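Local coordinates for protein sgbp-b (Bacteroides uniformis, PDB 7K44) that probably binds xyloglucan at the cell surface, as a surface glycan-binding protein of a xyloglucan utilization locus, at residues A[155-166]-A[176-184]. Numbering follows the deposited sequence.
Sequences ITMGNRSVDLST and LTFTMPRAP
Thr-166 OG1 is held by two backbone groups. It accepts a nearly straight bond from Thr-179 N (3.1 Å, 173°) and donates to Asp-163 O (2.8 Å). This ties the short 3-10 turn 164-166 to the end of strand 176-179. A water links Asp-163 N to Thr-179 O.

At the far end, Arg-160 NE donates to Ala-183 O at 2.8 Å, from above the carbonyl plane. Its NH2 adds a weak bond to the same oxygen. The Arg-160 chain bends at chi2 (-80°), which carries the guanidinium alongside the 182-184 backbone. The Arg-182 guanidinium stacks on one face of it, with NH2 over the centre, planes 24° apart and centres 4.2 Å apart. A leucine in place of Arg-160 would probably leave Ala-183 O without these donors and Arg-182 without its stacking partner.

Between the two ends the buried Phe-178 ring meets Val-162 and Ile-155. Val-162 CG2 meets Phe-178 CD1 at 3.5 Å; the two side chains cross at about a right angle. Ile-155 CG2 sits over one ring face, near the rim, while its CD1 meets Leu-176 CD1 tip to tip at 4.0 Å. Strands 155-157 and 176-179 belong to different sheets, packed face to face as in the immunoglobulin-like beta sandwich of IPT/TIG domains.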
loop_
_atom_site.group_PDB
_atom_site.type_symbol
_atom_site.label_atom_id
_atom_site.label_comp_id
_atom_site.label_asym_id
_atom_site.label_seq_id
_atom_site.Cartn_x
_atom_site.Cartn_y
_atom_site.Cartn_z
ATOM N N ILE A 155 14.243 -5.958 -0.845
ATOM C CA ILE A 155 12.989 -5.586 -1.485
ATOM C C ILE A 155 13.324 -5.237 -2.926
ATOM O O ILE A 155 14.150 -4.350 -3.179
ATOM C CB ILE A 155 12.302 -4.411 -0.772
ATOM C CG1 ILE A 155 12.099 -4.738 0.709
ATOM C CG2 ILE A 155 10.966 -4.098 -1.450
ATOM C CD1 ILE A 155 11.422 -3.648 1.500
ATOM N N THR A 156 12.713 -5.951 -3.868
ATOM C CA THR A 156 13.105 -5.868 -5.264
ATOM C C THR A 156 11.880 -5.688 -6.154
ATOM O O THR A 156 10.747 -6.019 -5.786
ATOM C CB THR A 156 13.875 -7.121 -5.700
ATOM O OG1 THR A 156 13.029 -8.269 -5.566
ATOM C CG2 THR A 156 15.110 -7.314 -4.822
ATOM N N MET A 157 12.141 -5.168 -7.350
ATOM C CA MET A 157 11.096 -4.947 -8.350
ATOM C C MET A 157 11.787 -5.041 -9.706
ATOM O O MET A 157 12.474 -4.105 -10.118
ATOM C CB MET A 157 10.444 -3.587 -8.153
ATOM C CG MET A 157 11.416 -2.516 -7.693
ATOM S SD MET A 157 10.609 -1.014 -7.123
ATOM C CE MET A 157 9.700 -1.601 -5.704
ATOM N N GLY A 158 11.608 -6.165 -10.384
ATOM C CA GLY A 158 12.345 -6.344 -11.624
ATOM C C GLY A 158 13.835 -6.348 -11.329
ATOM O O GLY A 158 14.309 -7.042 -10.424
ATOM N N ASN A 159 14.588 -5.542 -12.077
ATOM C CA ASN A 159 16.027 -5.431 -11.877
ATOM C C ASN A 159 16.417 -4.274 -10.957
ATOM O O ASN A 159 17.564 -3.819 -11.001
ATOM C CB ASN A 159 16.739 -5.313 -13.225
ATOM C CG ASN A 159 16.389 -4.034 -13.948
ATOM O OD1 ASN A 159 15.339 -3.435 -13.703
ATOM N ND2 ASN A 159 17.269 -3.601 -14.845
ATOM N N ARG A 160 15.500 -3.795 -10.120
ATOM C CA ARG A 160 15.782 -2.741 -9.154
ATOM C C ARG A 160 15.705 -3.301 -7.741
ATOM O O ARG A 160 14.886 -4.176 -7.455
ATOM C CB ARG A 160 14.766 -1.599 -9.264
ATOM C CG ARG A 160 14.602 -1.023 -10.655
ATOM C CD ARG A 160 15.725 -0.041 -10.997
ATOM N NE ARG A 160 15.562 0.444 -12.361
ATOM C CZ ARG A 160 16.212 -0.046 -13.409
ATOM N NH1 ARG A 160 17.090 -1.026 -13.244
ATOM N NH2 ARG A 160 15.989 0.447 -14.622
ATOM N N SER A 161 16.539 -2.772 -6.847
ATOM C CA SER A 161 16.548 -3.199 -5.453
ATOM C C SER A 161 16.511 -1.982 -4.542
ATOM O O SER A 161 17.194 -0.986 -4.791
ATOM C CB SER A 161 17.790 -4.055 -5.135
ATOM O OG SER A 161 17.669 -4.712 -3.881
ATOM N N VAL A 162 15.719 -2.078 -3.480
ATOM C CA VAL A 162 15.467 -0.958 -2.582
ATOM C C VAL A 162 16.671 -0.731 -1.674
ATOM O O VAL A 162 17.282 -1.683 -1.166
ATOM C CB VAL A 162 14.202 -1.254 -1.759
ATOM C CG1 VAL A 162 14.057 -0.292 -0.596
ATOM C CG2 VAL A 162 12.970 -1.235 -2.658
ATOM N N ASP A 163 17.017 0.541 -1.469
ATOM C CA ASP A 163 18.012 0.930 -0.474
ATOM C C ASP A 163 17.463 0.604 0.910
ATOM O O ASP A 163 16.519 1.247 1.378
ATOM C CB ASP A 163 18.291 2.428 -0.611
ATOM C CG ASP A 163 19.335 2.945 0.392
ATOM O OD1 ASP A 163 19.713 2.218 1.336
ATOM O OD2 ASP A 163 19.776 4.103 0.231
ATOM N N LEU A 164 18.051 -0.395 1.579
ATOM C CA LEU A 164 17.494 -0.846 2.849
ATOM C C LEU A 164 17.624 0.193 3.960
ATOM O O LEU A 164 16.905 0.099 4.958
ATOM C CB LEU A 164 18.087 -2.195 3.275
ATOM C CG LEU A 164 17.711 -3.403 2.405
ATOM C CD1 LEU A 164 18.342 -4.675 2.956
ATOM C CD2 LEU A 164 16.199 -3.558 2.272
ATOM N N SER A 165 18.484 1.200 3.790
ATOM C CA SER A 165 18.545 2.283 4.765
ATOM C C SER A 165 17.265 3.114 4.789
ATOM O O SER A 165 17.028 3.841 5.761
ATOM C CB SER A 165 19.766 3.166 4.504
ATOM O OG SER A 165 19.582 3.986 3.365
ATOM N N THR A 166 16.427 3.012 3.757
ATOM C CA THR A 166 15.154 3.722 3.718
ATOM C C THR A 166 13.992 2.903 4.262
ATOM O O THR A 166 12.873 3.417 4.328
ATOM C CB THR A 166 14.826 4.166 2.286
ATOM O OG1 THR A 166 14.345 3.037 1.542
ATOM C CG2 THR A 166 16.056 4.749 1.601
ATOM N N LEU A 176 5.507 -2.151 6.379
ATOM C CA LEU A 176 6.801 -1.528 6.179
ATOM C C LEU A 176 6.648 -0.370 5.211
ATOM O O LEU A 176 5.675 -0.295 4.453
ATOM C CB LEU A 176 7.904 -2.509 5.736
ATOM C CG LEU A 176 7.746 -3.284 4.430
ATOM C CD1 LEU A 176 8.072 -2.420 3.229
ATOM C CD2 LEU A 176 8.635 -4.510 4.441
ATOM N N THR A 177 7.614 0.535 5.265
ATOM C CA THR A 177 7.734 1.599 4.281
ATOM C C THR A 177 9.139 1.586 3.706
ATOM O O THR A 177 10.090 1.146 4.354
ATOM C CB THR A 177 7.439 2.984 4.877
ATOM O OG1 THR A 177 8.374 3.261 5.922
ATOM C CG2 THR A 177 6.046 3.036 5.432
ATOM N N PHE A 178 9.264 2.068 2.473
ATOM C CA PHE A 178 10.562 2.243 1.840
ATOM C C PHE A 178 10.463 3.374 0.830
ATOM O O PHE A 178 9.369 3.804 0.454
ATOM C CB PHE A 178 11.078 0.950 1.178
ATOM C CG PHE A 178 10.234 0.457 0.023
ATOM C CD1 PHE A 178 10.496 0.880 -1.272
ATOM C CD2 PHE A 178 9.199 -0.458 0.229
ATOM C CE1 PHE A 178 9.727 0.425 -2.348
ATOM C CE2 PHE A 178 8.433 -0.929 -0.841
ATOM C CZ PHE A 178 8.701 -0.481 -2.134
ATOM N N THR A 179 11.620 3.859 0.392
ATOM C CA THR A 179 11.678 4.871 -0.651
ATOM C C THR A 179 11.749 4.188 -2.007
ATOM O O THR A 179 12.580 3.298 -2.223
ATOM C CB THR A 179 12.890 5.780 -0.458
ATOM O OG1 THR A 179 12.791 6.419 0.823
ATOM C CG2 THR A 179 12.958 6.830 -1.576
ATOM N N MET A 180 10.878 4.595 -2.909
ATOM C CA MET A 180 10.854 3.986 -4.221
ATOM C C MET A 180 12.147 4.317 -4.955
ATOM O O MET A 180 12.500 5.500 -5.082
ATOM C CB MET A 180 9.657 4.519 -5.007
ATOM C CG MET A 180 9.584 4.028 -6.434
ATOM S SD MET A 180 9.200 2.268 -6.484
ATOM C CE MET A 180 9.465 1.994 -8.230
ATOM N N PRO A 181 12.870 3.321 -5.448
ATOM C CA PRO A 181 14.102 3.594 -6.199
ATOM C C PRO A 181 13.814 3.987 -7.640
ATOM O O PRO A 181 12.663 4.255 -8.002
ATOM C CB PRO A 181 14.840 2.253 -6.133
ATOM C CG PRO A 181 13.741 1.239 -6.064
ATOM C CD PRO A 181 12.635 1.876 -5.264
ATOM N N ARG A 182 14.859 4.028 -8.469
ATOM C CA ARG A 182 14.683 4.231 -9.901
ATOM C C ARG A 182 13.666 3.238 -10.446
ATOM O O ARG A 182 13.643 2.072 -10.049
ATOM C CB ARG A 182 16.020 4.015 -10.611
ATOM C CG ARG A 182 16.041 4.504 -12.043
ATOM C CD ARG A 182 17.452 4.870 -12.459
ATOM N NE ARG A 182 18.149 3.723 -13.035
ATOM C CZ ARG A 182 18.997 2.949 -12.364
ATOM N NH1 ARG A 182 19.255 3.196 -11.085
ATOM N NH2 ARG A 182 19.587 1.926 -12.971
ATOM N N ALA A 183 12.838 3.715 -11.367
ATOM C CA ALA A 183 11.711 2.935 -11.853
ATOM C C ALA A 183 12.185 1.675 -12.576
ATOM O O ALA A 183 13.188 1.705 -13.298
ATOM C CB ALA A 183 10.887 3.783 -12.824
ATOM N N PRO A 184 11.480 0.557 -12.415
ATOM C CA PRO A 184 11.705 -0.614 -13.274
ATOM C C PRO A 184 11.432 -0.284 -14.737
ATOM O O PRO A 184 10.833 0.734 -15.074
ATOM C CB PRO A 184 10.666 -1.622 -12.766
ATOM C CG PRO A 184 10.257 -1.132 -11.417
ATOM C CD PRO A 184 10.395 0.347 -11.444
HETATM O O HOH W 1 15.288 2.743 -2.364
#